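Putative Acetyltransferase (Lactobacillus plantarum WCFS1, PDB 3EFA) probably transfers an acetyl group from acetyl-CoA to an amine, as other enzymes of the GNAT family do, though its substrate is unknown. Local coordinates at residues 72-77 / 95-100; 46-51 / 61-66; 127-132 / 139-144; 24-29 / 76-81. One frame throughout, in Å; residues are numbered along the deposited sequence.

Contact 1: 72-77 / 95-100. With FMT (formic acid), chain B.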
loop_
_atom_site.group_PDB
_atom_site.type_symbol
_atom_site.label_atom_id
_atom_site.label_comp_id
_atom_site.label_asym_id
_atom_site.label_seq_id
_atom_site.Cartn_x
_atom_site.Cartn_y
_atom_site.Cartn_z
HETATM N N MSE A 72 -4.309 2.482 11.597
HETATM C CA MSE A 72 -5.425 1.574 11.866
HETATM C C MSE A 72 -6.078 1.112 10.577
HETATM O O MSE A 72 -6.510 1.932 9.772
HETATM C CB MSE A 72 -6.490 2.233 12.741
HETATM C CG MSE A 72 -7.763 1.390 12.865
HETATM SE SE MSE A 72 -7.578 -0.261 13.931
HETATM C CE MSE A 72 -7.054 0.614 15.610
ATOM N N ARG A 73 -6.147 -0.198 10.375
ATOM C CA ARG A 73 -6.893 -0.727 9.237
ATOM C C ARG A 73 -8.297 -1.166 9.684
ATOM O O ARG A 73 -8.450 -1.849 10.707
ATOM C CB ARG A 73 -6.127 -1.860 8.534
ATOM C CG ARG A 73 -6.890 -2.507 7.367
ATOM C CD ARG A 73 -6.168 -3.757 6.855
ATOM N NE ARG A 73 -4.814 -3.425 6.446
ATOM C CZ ARG A 73 -3.868 -4.302 6.122
ATOM N NH1 ARG A 73 -4.112 -5.605 6.170
ATOM N NH2 ARG A 73 -2.666 -3.862 5.760
ATOM N N PHE A 74 -9.313 -0.728 8.942
ATOM C CA PHE A 74 -10.694 -1.156 9.171
ATOM C C PHE A 74 -11.071 -2.235 8.142
ATOM O O PHE A 74 -11.058 -1.966 6.938
ATOM C CB PHE A 74 -11.655 0.024 9.022
ATOM C CG PHE A 74 -11.283 1.240 9.840
ATOM C CD1 PHE A 74 -11.530 1.279 11.217
ATOM C CD2 PHE A 74 -10.714 2.361 9.227
ATOM C CE1 PHE A 74 -11.206 2.407 11.974
ATOM C CE2 PHE A 74 -10.382 3.497 9.972
ATOM C CZ PHE A 74 -10.627 3.525 11.348
ATOM N N GLY A 75 -11.392 -3.447 8.599
ATOM C CA GLY A 75 -11.726 -4.536 7.689
ATOM C C GLY A 75 -13.042 -5.283 7.912
ATOM O O GLY A 75 -13.860 -4.903 8.772
ATOM N N ARG A 76 -13.233 -6.357 7.136
ATOM C CA ARG A 76 -14.468 -7.167 7.136
ATOM C C ARG A 76 -15.756 -6.320 7.278
ATOM O O ARG A 76 -16.603 -6.552 8.173
ATOM C CB ARG A 76 -14.385 -8.290 8.188
ATOM C CG ARG A 76 -13.160 -9.225 8.012
ATOM C CD ARG A 76 -13.115 -9.841 6.606
ATOM N NE ARG A 76 -12.382 -11.111 6.510
ATOM C CZ ARG A 76 -11.106 -11.249 6.129
ATOM N NH1 ARG A 76 -10.357 -10.188 5.822
ATOM N NH2 ARG A 76 -10.565 -12.468 6.060
ATOM N N VAL A 77 -15.890 -5.364 6.357
ATOM C CA VAL A 77 -16.939 -4.339 6.349
ATOM C C VAL A 77 -18.221 -4.811 5.646
ATOM O O VAL A 77 -18.174 -5.215 4.490
ATOM C CB VAL A 77 -16.432 -3.091 5.606
ATOM C CG1 VAL A 77 -17.407 -1.919 5.759
ATOM C CG2 VAL A 77 -15.011 -2.716 6.087
ATOM N N ALA A 95 -17.704 6.928 13.380
ATOM C CA ALA A 95 -17.463 6.632 14.800
ATOM C C ALA A 95 -16.169 5.836 15.063
ATOM O O ALA A 95 -15.476 6.078 16.049
ATOM C CB ALA A 95 -18.678 5.955 15.442
ATOM N N ALA A 96 -15.833 4.904 14.181
ATOM C CA ALA A 96 -14.604 4.116 14.345
ATOM C C ALA A 96 -13.322 4.955 14.203
ATOM O O ALA A 96 -12.334 4.713 14.915
ATOM C CB ALA A 96 -14.587 2.907 13.379
ATOM N N GLU A 97 -13.341 5.937 13.296
ATOM C CA GLU A 97 -12.226 6.889 13.175
ATOM C C GLU A 97 -11.968 7.641 14.488
ATOM O O GLU A 97 -10.828 7.750 14.938
ATOM C CB GLU A 97 -12.436 7.874 12.005
ATOM C CG GLU A 97 -12.278 7.226 10.618
ATOM C CD GLU A 97 -12.546 8.177 9.447
ATOM O OE1 GLU A 97 -12.607 9.409 9.647
ATOM O OE2 GLU A 97 -12.690 7.682 8.310
ATOM N N GLU A 98 -13.032 8.142 15.105
ATOM C CA GLU A 98 -12.926 8.851 16.381
ATOM C C GLU A 98 -12.411 7.928 17.517
ATOM O O GLU A 98 -11.561 8.327 18.321
ATOM C CB GLU A 98 -14.269 9.525 16.722
ATOM C CG GLU A 98 -14.430 9.996 18.170
ATOM C CD GLU A 98 -13.474 11.126 18.543
ATOM O OE1 GLU A 98 -13.275 12.044 17.718
ATOM O OE2 GLU A 98 -12.925 11.101 19.668
ATOM N N TRP A 99 -12.904 6.690 17.553
ATOM C CA TRP A 99 -12.410 5.672 18.492
ATOM C C TRP A 99 -10.890 5.427 18.323
ATOM O O TRP A 99 -10.152 5.357 19.306
ATOM C CB TRP A 99 -13.214 4.379 18.310
ATOM C CG TRP A 99 -12.925 3.255 19.296
ATOM C CD1 TRP A 99 -13.561 3.021 20.488
ATOM C CD2 TRP A 99 -11.967 2.199 19.141
ATOM N NE1 TRP A 99 -13.035 1.901 21.095
ATOM C CE2 TRP A 99 -12.058 1.377 20.292
ATOM C CE3 TRP A 99 -11.025 1.878 18.151
ATOM C CZ2 TRP A 99 -11.251 0.253 20.473
ATOM C CZ3 TRP A 99 -10.220 0.757 18.332
ATOM C CH2 TRP A 99 -10.337 -0.040 19.482
ATOM N N ALA A 100 -10.428 5.328 17.077
ATOM C CA ALA A 100 -9.006 5.118 16.788
ATOM C C ALA A 100 -8.088 6.294 17.172
ATOM O O ALA A 100 -7.006 6.090 17.749
ATOM C CB ALA A 100 -8.809 4.752 15.311
HETATM C C FMT B . -1.063 -7.107 4.344
HETATM O O1 FMT B . -0.893 -6.494 5.393
HETATM O O2 FMT B . -1.945 -6.820 3.536
#
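The ring of Phe74 approaches helix 88-102 obliquely, bringing its CE1 to 3.7 Å from Ala96 CB and its CZ to 4.1 Å from Glu97 CG. One face of this ring carries Met72, modelled as selenomethionine, whose CG lies 3.7 Å above the ring plane and toward its rim. The indole of Trp99 offers Met72 an edge instead, with the methyl CE near the ring plane and 4.2 Å from CZ3. Bends at chi2 (70°) and chi3 (60°) curl the Met72 chain round toward that edge, while its CB lies beside Ala100 CB. Two alanines on the inner side of the helix suit a place where large side chains already come from the strand; the axes of segments 72-75 and 95-100 come within 10.3 Å and run roughly antiparallel. These segments belong to the first strand and the helix of the beta-alpha-beta unit 71-79, 88-102, 107-113, at the heart of the GNAT fold. Arg73, next in the strand, takes no part in the helix contact: it pairs with Glu109, and its NH2 meets O1 of a formate in the guanidinium plane at 3.2 Å. Glu97 contributes its methylene here and sends its carboxylate on to Tyr125 and Lys144. With no hydrogen bond between the segments, hydrophobic burial and side-chain fit probably do most to set how the helix rests on the strand.

Contact 2: 46-51 / 61-66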
loop_
_atom_site.group_PDB
_atom_site.type_symbol
_atom_site.label_atom_id
_atom_site.label_comp_id
_atom_site.label_asym_id
_atom_site.label_seq_id
_atom_site.Cartn_x
_atom_site.Cartn_y
_atom_site.Cartn_z
ATOM N N CYS A 46 -9.700 -10.297 19.486
ATOM C CA CYS A 46 -9.966 -9.351 18.394
ATOM C C CYS A 46 -11.200 -8.493 18.685
ATOM O O CYS A 46 -12.235 -9.015 19.098
ATOM C CB CYS A 46 -10.144 -10.078 17.057
ATOM S SG CYS A 46 -10.234 -8.968 15.592
ATOM N N GLU A 47 -11.086 -7.181 18.470
ATOM C CA GLU A 47 -12.203 -6.260 18.709
ATOM C C GLU A 47 -13.011 -5.953 17.451
ATOM O O GLU A 47 -12.444 -5.757 16.379
ATOM C CB GLU A 47 -11.697 -4.966 19.347
ATOM C CG GLU A 47 -11.138 -5.197 20.752
ATOM C CD GLU A 47 -10.655 -3.933 21.436
ATOM O OE1 GLU A 47 -9.773 -3.225 20.880
ATOM O OE2 GLU A 47 -11.144 -3.663 22.552
ATOM N N TYR A 48 -14.335 -5.899 17.582
ATOM C CA TYR A 48 -15.191 -5.589 16.428
ATOM C C TYR A 48 -16.063 -4.369 16.713
ATOM O O TYR A 48 -16.392 -4.097 17.859
ATOM C CB TYR A 48 -16.050 -6.810 16.041
ATOM C CG TYR A 48 -15.229 -8.074 15.836
ATOM C CD1 TYR A 48 -14.843 -8.479 14.558
ATOM C CD2 TYR A 48 -14.808 -8.848 16.926
ATOM C CE1 TYR A 48 -14.076 -9.628 14.365
ATOM C CE2 TYR A 48 -14.030 -9.997 16.740
ATOM C CZ TYR A 48 -13.668 -10.386 15.450
ATOM O OH TYR A 48 -12.896 -11.521 15.234
ATOM N N ALA A 49 -16.406 -3.617 15.668
ATOM C CA ALA A 49 -17.339 -2.498 15.789
ATOM C C ALA A 49 -18.708 -2.908 15.244
ATOM O O ALA A 49 -18.802 -3.326 14.090
ATOM C CB ALA A 49 -16.804 -1.243 15.035
ATOM N N VAL A 50 -19.760 -2.781 16.064
ATOM C CA VAL A 50 -21.118 -3.146 15.646
ATOM C C VAL A 50 -22.154 -2.047 15.934
ATOM O O VAL A 50 -22.214 -1.525 17.057
ATOM C CB VAL A 50 -21.581 -4.494 16.314
ATOM C CG1 VAL A 50 -22.993 -4.892 15.861
ATOM C CG2 VAL A 50 -20.605 -5.613 16.029
ATOM N N LEU A 51 -22.968 -1.707 14.926
ATOM C CA LEU A 51 -24.086 -0.756 15.090
ATOM C C LEU A 51 -25.441 -1.475 15.243
ATOM O O LEU A 51 -25.840 -2.273 14.392
ATOM C CB LEU A 51 -24.130 0.267 13.933
ATOM C CG LEU A 51 -25.073 1.496 14.035
ATOM C CD1 LEU A 51 -24.563 2.723 13.246
ATOM C CD2 LEU A 51 -26.556 1.188 13.661
ATOM N N THR A 61 -21.326 -3.678 10.500
ATOM C CA THR A 61 -20.136 -4.055 11.275
ATOM C C THR A 61 -18.816 -3.819 10.535
ATOM O O THR A 61 -18.773 -3.781 9.308
ATOM C CB THR A 61 -20.181 -5.563 11.719
ATOM O OG1 THR A 61 -19.052 -5.863 12.551
ATOM C CG2 THR A 61 -20.138 -6.489 10.509
ATOM N N LEU A 62 -17.743 -3.665 11.300
ATOM C CA LEU A 62 -16.380 -3.706 10.760
ATOM C C LEU A 62 -15.391 -4.310 11.783
ATOM O O LEU A 62 -15.673 -4.343 12.986
ATOM C CB LEU A 62 -15.926 -2.316 10.274
ATOM C CG LEU A 62 -15.733 -1.150 11.258
ATOM C CD1 LEU A 62 -14.412 -1.251 12.027
ATOM C CD2 LEU A 62 -15.810 0.184 10.513
ATOM N N ARG A 63 -14.250 -4.795 11.300
ATOM C CA ARG A 63 -13.247 -5.412 12.167
ATOM C C ARG A 63 -12.063 -4.464 12.409
ATOM O O ARG A 63 -11.500 -3.884 11.463
ATOM C CB ARG A 63 -12.760 -6.754 11.575
ATOM C CG ARG A 63 -11.753 -7.537 12.474
ATOM C CD ARG A 63 -11.467 -8.971 11.975
ATOM N NE ARG A 63 -10.525 -9.009 10.845
ATOM C CZ ARG A 63 -10.031 -10.121 10.295
ATOM N NH1 ARG A 63 -10.379 -11.326 10.763
ATOM N NH2 ARG A 63 -9.176 -10.029 9.271
ATOM N N LEU A 64 -11.676 -4.304 13.671
ATOM C CA LEU A 64 -10.533 -3.441 13.982
ATOM C C LEU A 64 -9.199 -4.198 13.844
ATOM O O LEU A 64 -8.980 -5.207 14.520
ATOM C CB LEU A 64 -10.714 -2.790 15.365
ATOM C CG LEU A 64 -11.982 -1.907 15.348
ATOM C CD1 LEU A 64 -12.836 -2.029 16.590
ATOM C CD2 LEU A 64 -11.667 -0.429 15.032
ATOM N N GLU A 65 -8.342 -3.717 12.934
ATOM C CA GLU A 65 -7.057 -4.349 12.613
ATOM C C GLU A 65 -5.870 -3.361 12.714
ATOM O O GLU A 65 -5.357 -2.872 11.693
ATOM C CB GLU A 65 -7.092 -4.987 11.209
ATOM C CG GLU A 65 -8.310 -5.880 10.929
ATOM C CD GLU A 65 -8.348 -6.454 9.504
ATOM O OE1 GLU A 65 -7.337 -6.339 8.764
ATOM O OE2 GLU A 65 -9.398 -7.021 9.119
ATOM N N PRO A 66 -5.404 -3.095 13.945
ATOM C CA PRO A 66 -4.249 -2.194 14.151
ATOM C C PRO A 66 -3.005 -2.665 13.387
ATOM O O PRO A 66 -2.732 -3.872 13.365
ATOM C CB PRO A 66 -3.945 -2.301 15.648
ATOM C CG PRO A 66 -4.949 -3.275 16.244
ATOM C CD PRO A 66 -5.777 -3.875 15.145
HETATM O O HOH W 1 -8.615 -5.727 17.224
#
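Ala49 and Leu62 form the hydrogen-bonded pair of an antiparallel beta hairpin, made by strands 48-52 and 57-66 of the GNAT sheet; segments 48-51 and 61-66 run 159° apart. Ala49 N gives to Leu62 O at 2.9 Å and Leu62 N returns a bond to Ala49 O at 3.0 Å. Tyr48 with Arg63 and Val50 with Thr61 are the flanking non-hydrogen-bonded pairs; beyond the first, Leu64 N reaches Glu47 O. Thr61 suits its place because its OG1 also donates to Ala49 O, at 3.0 Å from above the carbonyl plane, so two donors grip one oxygen. On the same face as Thr61, Tyr48 and Arg63 lie side by side and point the same way, their ring and guanidinium planes 46° apart, with Tyr48 CE1 3.6 Å from Arg63 CD. Cys46 SG packs against CG and CD of Arg63. A bend at chi3 (78°) then turns the guanidinium so that NE and NH2 both hold Glu65 OE2, NE at 2.9 Å, from one face of the carboxylate; NH1 goes to Asp39 and Asp42, the latter also bonded by Tyr48 OH. A leucine in place of Arg63 would probably leave these three carboxylates without their shared positive partner. The other face is apolar: Ala49 CB, small enough to lie under helix 88-102, touches Leu62 CD1 and Leu64 CD1. Past the paired residues a water bridges the two segments, accepting from Glu47 N at 3.1 Å and donating to Leu64 O at 2.8 Å.

Contact 3: 127-132 / 139-144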
loop_
_atom_site.group_PDB
_atom_site.type_symbol
_atom_site.label_atom_id
_atom_site.label_comp_id
_atom_site.label_asym_id
_atom_site.label_seq_id
_atom_site.Cartn_x
_atom_site.Cartn_y
_atom_site.Cartn_z
ATOM N N VAL A 127 -6.480 6.752 -3.043
ATOM C CA VAL A 127 -5.699 5.601 -3.493
ATOM C C VAL A 127 -4.204 5.865 -3.328
ATOM O O VAL A 127 -3.719 6.915 -3.737
ATOM C CB VAL A 127 -5.974 5.277 -4.979
ATOM C CG1 VAL A 127 -5.149 4.052 -5.436
ATOM C CG2 VAL A 127 -7.484 5.069 -5.219
ATOM N N THR A 128 -3.481 4.933 -2.703
ATOM C CA THR A 128 -2.014 5.028 -2.646
ATOM C C THR A 128 -1.329 3.890 -3.398
ATOM O O THR A 128 -0.125 3.924 -3.604
ATOM C CB THR A 128 -1.424 5.084 -1.199
ATOM O OG1 THR A 128 -1.899 3.972 -0.428
ATOM C CG2 THR A 128 -1.760 6.407 -0.490
ATOM N N ALA A 129 -2.100 2.885 -3.795
ATOM C CA ALA A 129 -1.557 1.754 -4.544
ATOM C C ALA A 129 -2.668 0.963 -5.241
ATOM O O ALA A 129 -3.793 0.885 -4.743
ATOM C CB ALA A 129 -0.739 0.843 -3.630
ATOM N N GLY A 130 -2.345 0.391 -6.397
ATOM C CA GLY A 130 -3.292 -0.416 -7.145
ATOM C C GLY A 130 -4.011 0.373 -8.217
ATOM O O GLY A 130 -3.691 1.543 -8.446
ATOM N N PRO A 131 -5.013 -0.245 -8.868
ATOM C CA PRO A 131 -5.621 -1.568 -8.619
ATOM C C PRO A 131 -4.723 -2.794 -8.855
ATOM O O PRO A 131 -3.824 -2.756 -9.693
ATOM C CB PRO A 131 -6.787 -1.620 -9.620
ATOM C CG PRO A 131 -6.985 -0.220 -10.093
ATOM C CD PRO A 131 -5.669 0.468 -9.977
ATOM N N TYR A 132 -5.001 -3.873 -8.126
ATOM C CA TYR A 132 -4.331 -5.160 -8.312
ATOM C C TYR A 132 -5.348 -6.294 -8.501
ATOM O O TYR A 132 -6.159 -6.250 -9.430
ATOM C CB TYR A 132 -3.413 -5.479 -7.132
ATOM C CG TYR A 132 -2.314 -4.466 -6.913
ATOM C CD1 TYR A 132 -1.296 -4.295 -7.851
ATOM C CD2 TYR A 132 -2.288 -3.685 -5.768
ATOM C CE1 TYR A 132 -0.291 -3.368 -7.645
ATOM C CE2 TYR A 132 -1.286 -2.758 -5.556
ATOM C CZ TYR A 132 -0.293 -2.606 -6.493
ATOM O OH TYR A 132 0.688 -1.681 -6.269
ATOM N N VAL A 139 -8.711 -4.879 -6.140
ATOM C CA VAL A 139 -8.616 -4.171 -4.871
ATOM C C VAL A 139 -7.788 -2.887 -5.026
ATOM O O VAL A 139 -6.914 -2.808 -5.886
ATOM C CB VAL A 139 -7.918 -5.049 -3.826
ATOM C CG1 VAL A 139 -8.357 -4.665 -2.416
ATOM C CG2 VAL A 139 -8.209 -6.511 -4.096
ATOM N N VAL A 140 -8.065 -1.885 -4.194
ATOM C CA VAL A 140 -7.231 -0.689 -4.135
ATOM C C VAL A 140 -6.842 -0.380 -2.699
ATOM O O VAL A 140 -7.643 -0.541 -1.783
ATOM C CB VAL A 140 -7.919 0.553 -4.749
ATOM C CG1 VAL A 140 -7.761 0.564 -6.276
ATOM C CG2 VAL A 140 -9.399 0.636 -4.326
ATOM N N ILE A 141 -5.603 0.061 -2.511
ATOM C CA ILE A 141 -5.106 0.429 -1.190
ATOM C C ILE A 141 -5.348 1.921 -0.959
ATOM O O ILE A 141 -4.905 2.751 -1.754
ATOM C CB ILE A 141 -3.594 0.100 -1.066
ATOM C CG1 ILE A 141 -3.307 -1.303 -1.616
ATOM C CG2 ILE A 141 -3.108 0.226 0.379
ATOM C CD1 ILE A 141 -3.960 -2.418 -0.840
HETATM N N MSE A 142 -6.051 2.259 0.122
HETATM C CA MSE A 142 -6.445 3.646 0.393
HETATM C C MSE A 142 -6.028 4.140 1.786
HETATM O O MSE A 142 -6.055 3.389 2.756
HETATM C CB MSE A 142 -7.965 3.836 0.186
HETATM C CG MSE A 142 -8.485 3.291 -1.157
HETATM SE SE MSE A 142 -10.364 3.713 -1.619
HETATM C CE MSE A 142 -10.132 5.638 -1.923
ATOM N N HIS A 143 -5.650 5.412 1.880
ATOM C CA HIS A 143 -5.295 5.996 3.171
ATOM C C HIS A 143 -5.997 7.334 3.427
ATOM O O HIS A 143 -6.484 7.991 2.508
ATOM C CB HIS A 143 -3.765 6.129 3.315
ATOM C CG HIS A 143 -3.059 4.811 3.435
ATOM N ND1 HIS A 143 -2.431 4.200 2.369
ATOM C CD2 HIS A 143 -2.926 3.962 4.484
ATOM C CE1 HIS A 143 -1.927 3.043 2.761
ATOM N NE2 HIS A 143 -2.217 2.873 4.039
ATOM N N LYS A 144 -6.061 7.713 4.696
ATOM C CA LYS A 144 -6.645 8.980 5.106
ATOM C C LYS A 144 -5.947 9.459 6.372
ATOM O O LYS A 144 -5.705 8.675 7.288
ATOM C CB LYS A 144 -8.145 8.809 5.389
ATOM C CG LYS A 144 -8.792 10.043 6.013
ATOM C CD LYS A 144 -10.278 9.858 6.295
ATOM C CE LYS A 144 -10.857 11.133 6.904
ATOM N NZ LYS A 144 -12.295 11.007 7.290
#
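A chi1 of 54° sets Thr128 OG1 between its own backbone N and carbonyl carbon, while His143, with CG opposite its carbonyl carbon (chi1 -69°), swings its imidazole to meet it. OG1 comes in at the ring edge, near the ring plane, and hydrogen-bonds ND1 at 2.9 Å. The backbone beneath is a hairpin of strands 126-129 and 139-145 with a classic beta bulge: Thr128 N and Ala129 N both face Ile141 O, at 2.8 Å and a weak 3.5 Å, and Ile141 N answers to Ala129 O at 3.0 Å. Ala129 CB packs on Ile141 CG1, 3.9 Å away; on the other face Val127 touches Val140 and the selenomethionine Met142. At a phi of 95° a side chain on Gly130 would be jammed against Ala129 O, and its CB would also press on Val139 O. After the cis peptide before Pro131, whose ring lies along Val140 CG1, Tyr132 N recovers a bond to Val139 O at 3.1 Å. The Tyr132 ring lays one face over Gly130 CA and meets Tyr132 of the second subunit, placing this edge of the sheet at the dimer interface. A phenylalanine in place of His143 would probably keep the bulk but leave Thr128 OG1 and Glu109 without their common partner. Because NE2 bonds Glu109, both imidazole nitrogens are engaged, which probably holds the ring in this rotation.

Contact 4: 24-29 / 76-81. With FMT (formic acid), chain C.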
loop_
_atom_site.group_PDB
_atom_site.type_symbol
_atom_site.label_atom_id
_atom_site.label_comp_id
_atom_site.label_asym_id
_atom_site.label_seq_id
_atom_site.Cartn_x
_atom_site.Cartn_y
_atom_site.Cartn_z
ATOM N N ALA A 24 -23.772 -14.215 6.889
ATOM C CA ALA A 24 -24.934 -14.021 6.031
ATOM C C ALA A 24 -24.560 -13.363 4.704
ATOM O O ALA A 24 -25.034 -13.797 3.650
ATOM C CB ALA A 24 -26.029 -13.221 6.750
ATOM N N VAL A 25 -23.701 -12.337 4.763
ATOM C CA VAL A 25 -23.338 -11.527 3.591
ATOM C C VAL A 25 -22.232 -12.128 2.703
ATOM O O VAL A 25 -22.426 -12.326 1.502
ATOM C CB VAL A 25 -22.928 -10.079 4.002
ATOM C CG1 VAL A 25 -22.406 -9.296 2.806
ATOM C CG2 VAL A 25 -24.104 -9.331 4.643
ATOM N N PHE A 26 -21.069 -12.398 3.289
ATOM C CA PHE A 26 -19.919 -12.883 2.516
ATOM C C PHE A 26 -20.039 -14.362 2.129
ATOM O O PHE A 26 -19.840 -14.711 0.969
ATOM C CB PHE A 26 -18.594 -12.658 3.269
ATOM C CG PHE A 26 -18.213 -11.207 3.439
ATOM C CD1 PHE A 26 -17.898 -10.411 2.328
ATOM C CD2 PHE A 26 -18.139 -10.641 4.707
ATOM C CE1 PHE A 26 -17.536 -9.065 2.479
ATOM C CE2 PHE A 26 -17.779 -9.298 4.875
ATOM C CZ PHE A 26 -17.472 -8.505 3.755
ATOM N N VAL A 27 -20.354 -15.224 3.101
ATOM C CA VAL A 27 -20.401 -16.663 2.860
ATOM C C VAL A 27 -21.671 -17.099 2.107
ATOM O O VAL A 27 -21.590 -17.736 1.063
ATOM C CB VAL A 27 -20.230 -17.491 4.184
ATOM C CG1 VAL A 27 -20.292 -19.004 3.915
ATOM C CG2 VAL A 27 -18.921 -17.149 4.865
ATOM N N GLU A 28 -22.842 -16.754 2.629
ATOM C CA GLU A 28 -24.084 -17.265 2.047
ATOM C C GLU A 28 -24.590 -16.480 0.833
ATOM O O GLU A 28 -24.927 -17.063 -0.197
ATOM C CB GLU A 28 -25.167 -17.402 3.124
ATOM C CG GLU A 28 -24.862 -18.557 4.094
ATOM C CD GLU A 28 -25.855 -18.677 5.241
ATOM O OE1 GLU A 28 -25.433 -19.100 6.334
ATOM O OE2 GLU A 28 -27.048 -18.366 5.055
ATOM N N GLU A 29 -24.633 -15.161 0.956
ATOM C CA GLU A 29 -25.170 -14.320 -0.098
ATOM C C GLU A 29 -24.219 -14.216 -1.297
ATOM O O GLU A 29 -24.664 -14.208 -2.445
ATOM C CB GLU A 29 -25.500 -12.922 0.444
ATOM C CG GLU A 29 -25.846 -11.899 -0.634
ATOM C CD GLU A 29 -26.091 -10.510 -0.064
ATOM O OE1 GLU A 29 -26.207 -10.382 1.173
ATOM O OE2 GLU A 29 -26.167 -9.544 -0.851
ATOM N N ARG A 76 -13.233 -6.357 7.136
ATOM C CA ARG A 76 -14.468 -7.167 7.136
ATOM C C ARG A 76 -15.756 -6.320 7.278
ATOM O O ARG A 76 -16.603 -6.552 8.173
ATOM C CB ARG A 76 -14.385 -8.290 8.188
ATOM C CG ARG A 76 -13.160 -9.225 8.012
ATOM C CD ARG A 76 -13.115 -9.841 6.606
ATOM N NE ARG A 76 -12.382 -11.111 6.510
ATOM C CZ ARG A 76 -11.106 -11.249 6.129
ATOM N NH1 ARG A 76 -10.357 -10.188 5.822
ATOM N NH2 ARG A 76 -10.565 -12.468 6.060
ATOM N N VAL A 77 -15.890 -5.364 6.357
ATOM C CA VAL A 77 -16.939 -4.339 6.349
ATOM C C VAL A 77 -18.221 -4.811 5.646
ATOM O O VAL A 77 -18.174 -5.215 4.490
ATOM C CB VAL A 77 -16.432 -3.091 5.606
ATOM C CG1 VAL A 77 -17.407 -1.919 5.759
ATOM C CG2 VAL A 77 -15.011 -2.716 6.087
ATOM N N CYS A 78 -19.363 -4.764 6.332
ATOM C CA CYS A 78 -20.619 -5.206 5.712
ATOM C C CYS A 78 -21.890 -4.757 6.444
ATOM O O CYS A 78 -21.856 -4.396 7.627
ATOM C CB CYS A 78 -20.622 -6.731 5.485
ATOM S SG CYS A 78 -20.679 -7.791 6.976
ATOM N N THR A 79 -23.011 -4.793 5.725
ATOM C CA THR A 79 -24.286 -4.293 6.233
ATOM C C THR A 79 -25.412 -5.275 5.920
ATOM O O THR A 79 -25.479 -5.806 4.809
ATOM C CB THR A 79 -24.632 -2.922 5.594
ATOM O OG1 THR A 79 -23.670 -1.941 6.003
ATOM C CG2 THR A 79 -26.044 -2.452 5.991
ATOM N N ARG A 80 -26.291 -5.513 6.893
ATOM C CA ARG A 80 -27.460 -6.372 6.689
ATOM C C ARG A 80 -28.245 -5.902 5.457
ATOM O O ARG A 80 -28.460 -4.691 5.262
ATOM C CB ARG A 80 -28.360 -6.385 7.938
ATOM C CG ARG A 80 -29.426 -7.485 7.932
ATOM C CD ARG A 80 -30.387 -7.408 9.122
ATOM N NE ARG A 80 -29.751 -7.685 10.404
ATOM C CZ ARG A 80 -30.026 -8.729 11.196
ATOM N NH1 ARG A 80 -30.935 -9.636 10.856
ATOM N NH2 ARG A 80 -29.387 -8.863 12.350
ATOM N N LYS A 81 -28.676 -6.861 4.639
ATOM C CA LYS A 81 -29.237 -6.567 3.325
ATOM C C LYS A 81 -30.407 -5.580 3.321
ATOM O O LYS A 81 -30.445 -4.648 2.509
ATOM C CB LYS A 81 -29.637 -7.847 2.594
ATOM C CG LYS A 81 -29.698 -7.658 1.083
ATOM C CD LYS A 81 -30.527 -8.731 0.403
ATOM C CE LYS A 81 -30.650 -8.453 -1.088
ATOM N NZ LYS A 81 -31.652 -9.340 -1.740
HETATM C C FMT C . -24.257 0.528 3.739
HETATM O O1 FMT C . -24.608 0.948 4.845
HETATM O O2 FMT C . -25.024 0.355 2.788
#
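Segment 24-29, the last turns of helix 12-29, crosses strand 77-79 almost at a right angle (83°), the axes 9.1 Å apart at their closest, with Val25 and Phe26 turned to the strand. A wider pi-type turn closes the helix here, with Glu29 N bonded to Ala24 O. Cys78 is the side chain both residues meet: its CB lies 4.1 Å from Val25 CG1 and 3.9 Å from Phe26 CE2. A chi1 of 68° holds its sulfur between backbone N and carbonyl carbon, and there SG stands obliquely to the Phe26 ring, 4.9 Å from the centroid, in a sulfur-aromatic contact. A small, polarisable thiol thus fills the angle between valine and phenylalanine. Phe26 CZ also comes within 3.4 Å of Val77 O, and Val25 CG2 lies against Thr79 O. Farther out, the charged ends of Glu29 and Lys81 do not touch; Glu29 is paired with Arg84, which also bonds Thr79 O. On the other side of the strand from the helix, a formate held by Gly85 N and Gly89 N marks a spot consistent with the acetyl-CoA pyrophosphate site of GNAT enzymes. Strand 57-66 flanks the contact through Thr61, bonded to Cys78, while helix 34-37 packs beside Phe26 through Glu37.

All four contacts reach one mixed sheet, whose order places strands 48-52, 57-66, 71-79, 107-113, 139-145 and 126-129 side by side. Along the chain contact 2 is nested inside the long loop closed by contact 4, contact 1 begins on the strand where contact 4 ends, and contact 3 comes last. Contacts 1 and 2, their centres about 7 Å apart, are joined by backbone pairing such as Gly75 with Arg63; the centre of contact 3 lies about 17 Å from that of contact 1, tied to it by Glu97 and Lys144. Strand 71-79 serves contacts 1 and 4. Helices 12-29 and 88-102 pack on opposite faces, against Tyr48 and Thr61 or Ala49 and Leu64, as in the GNAT fold.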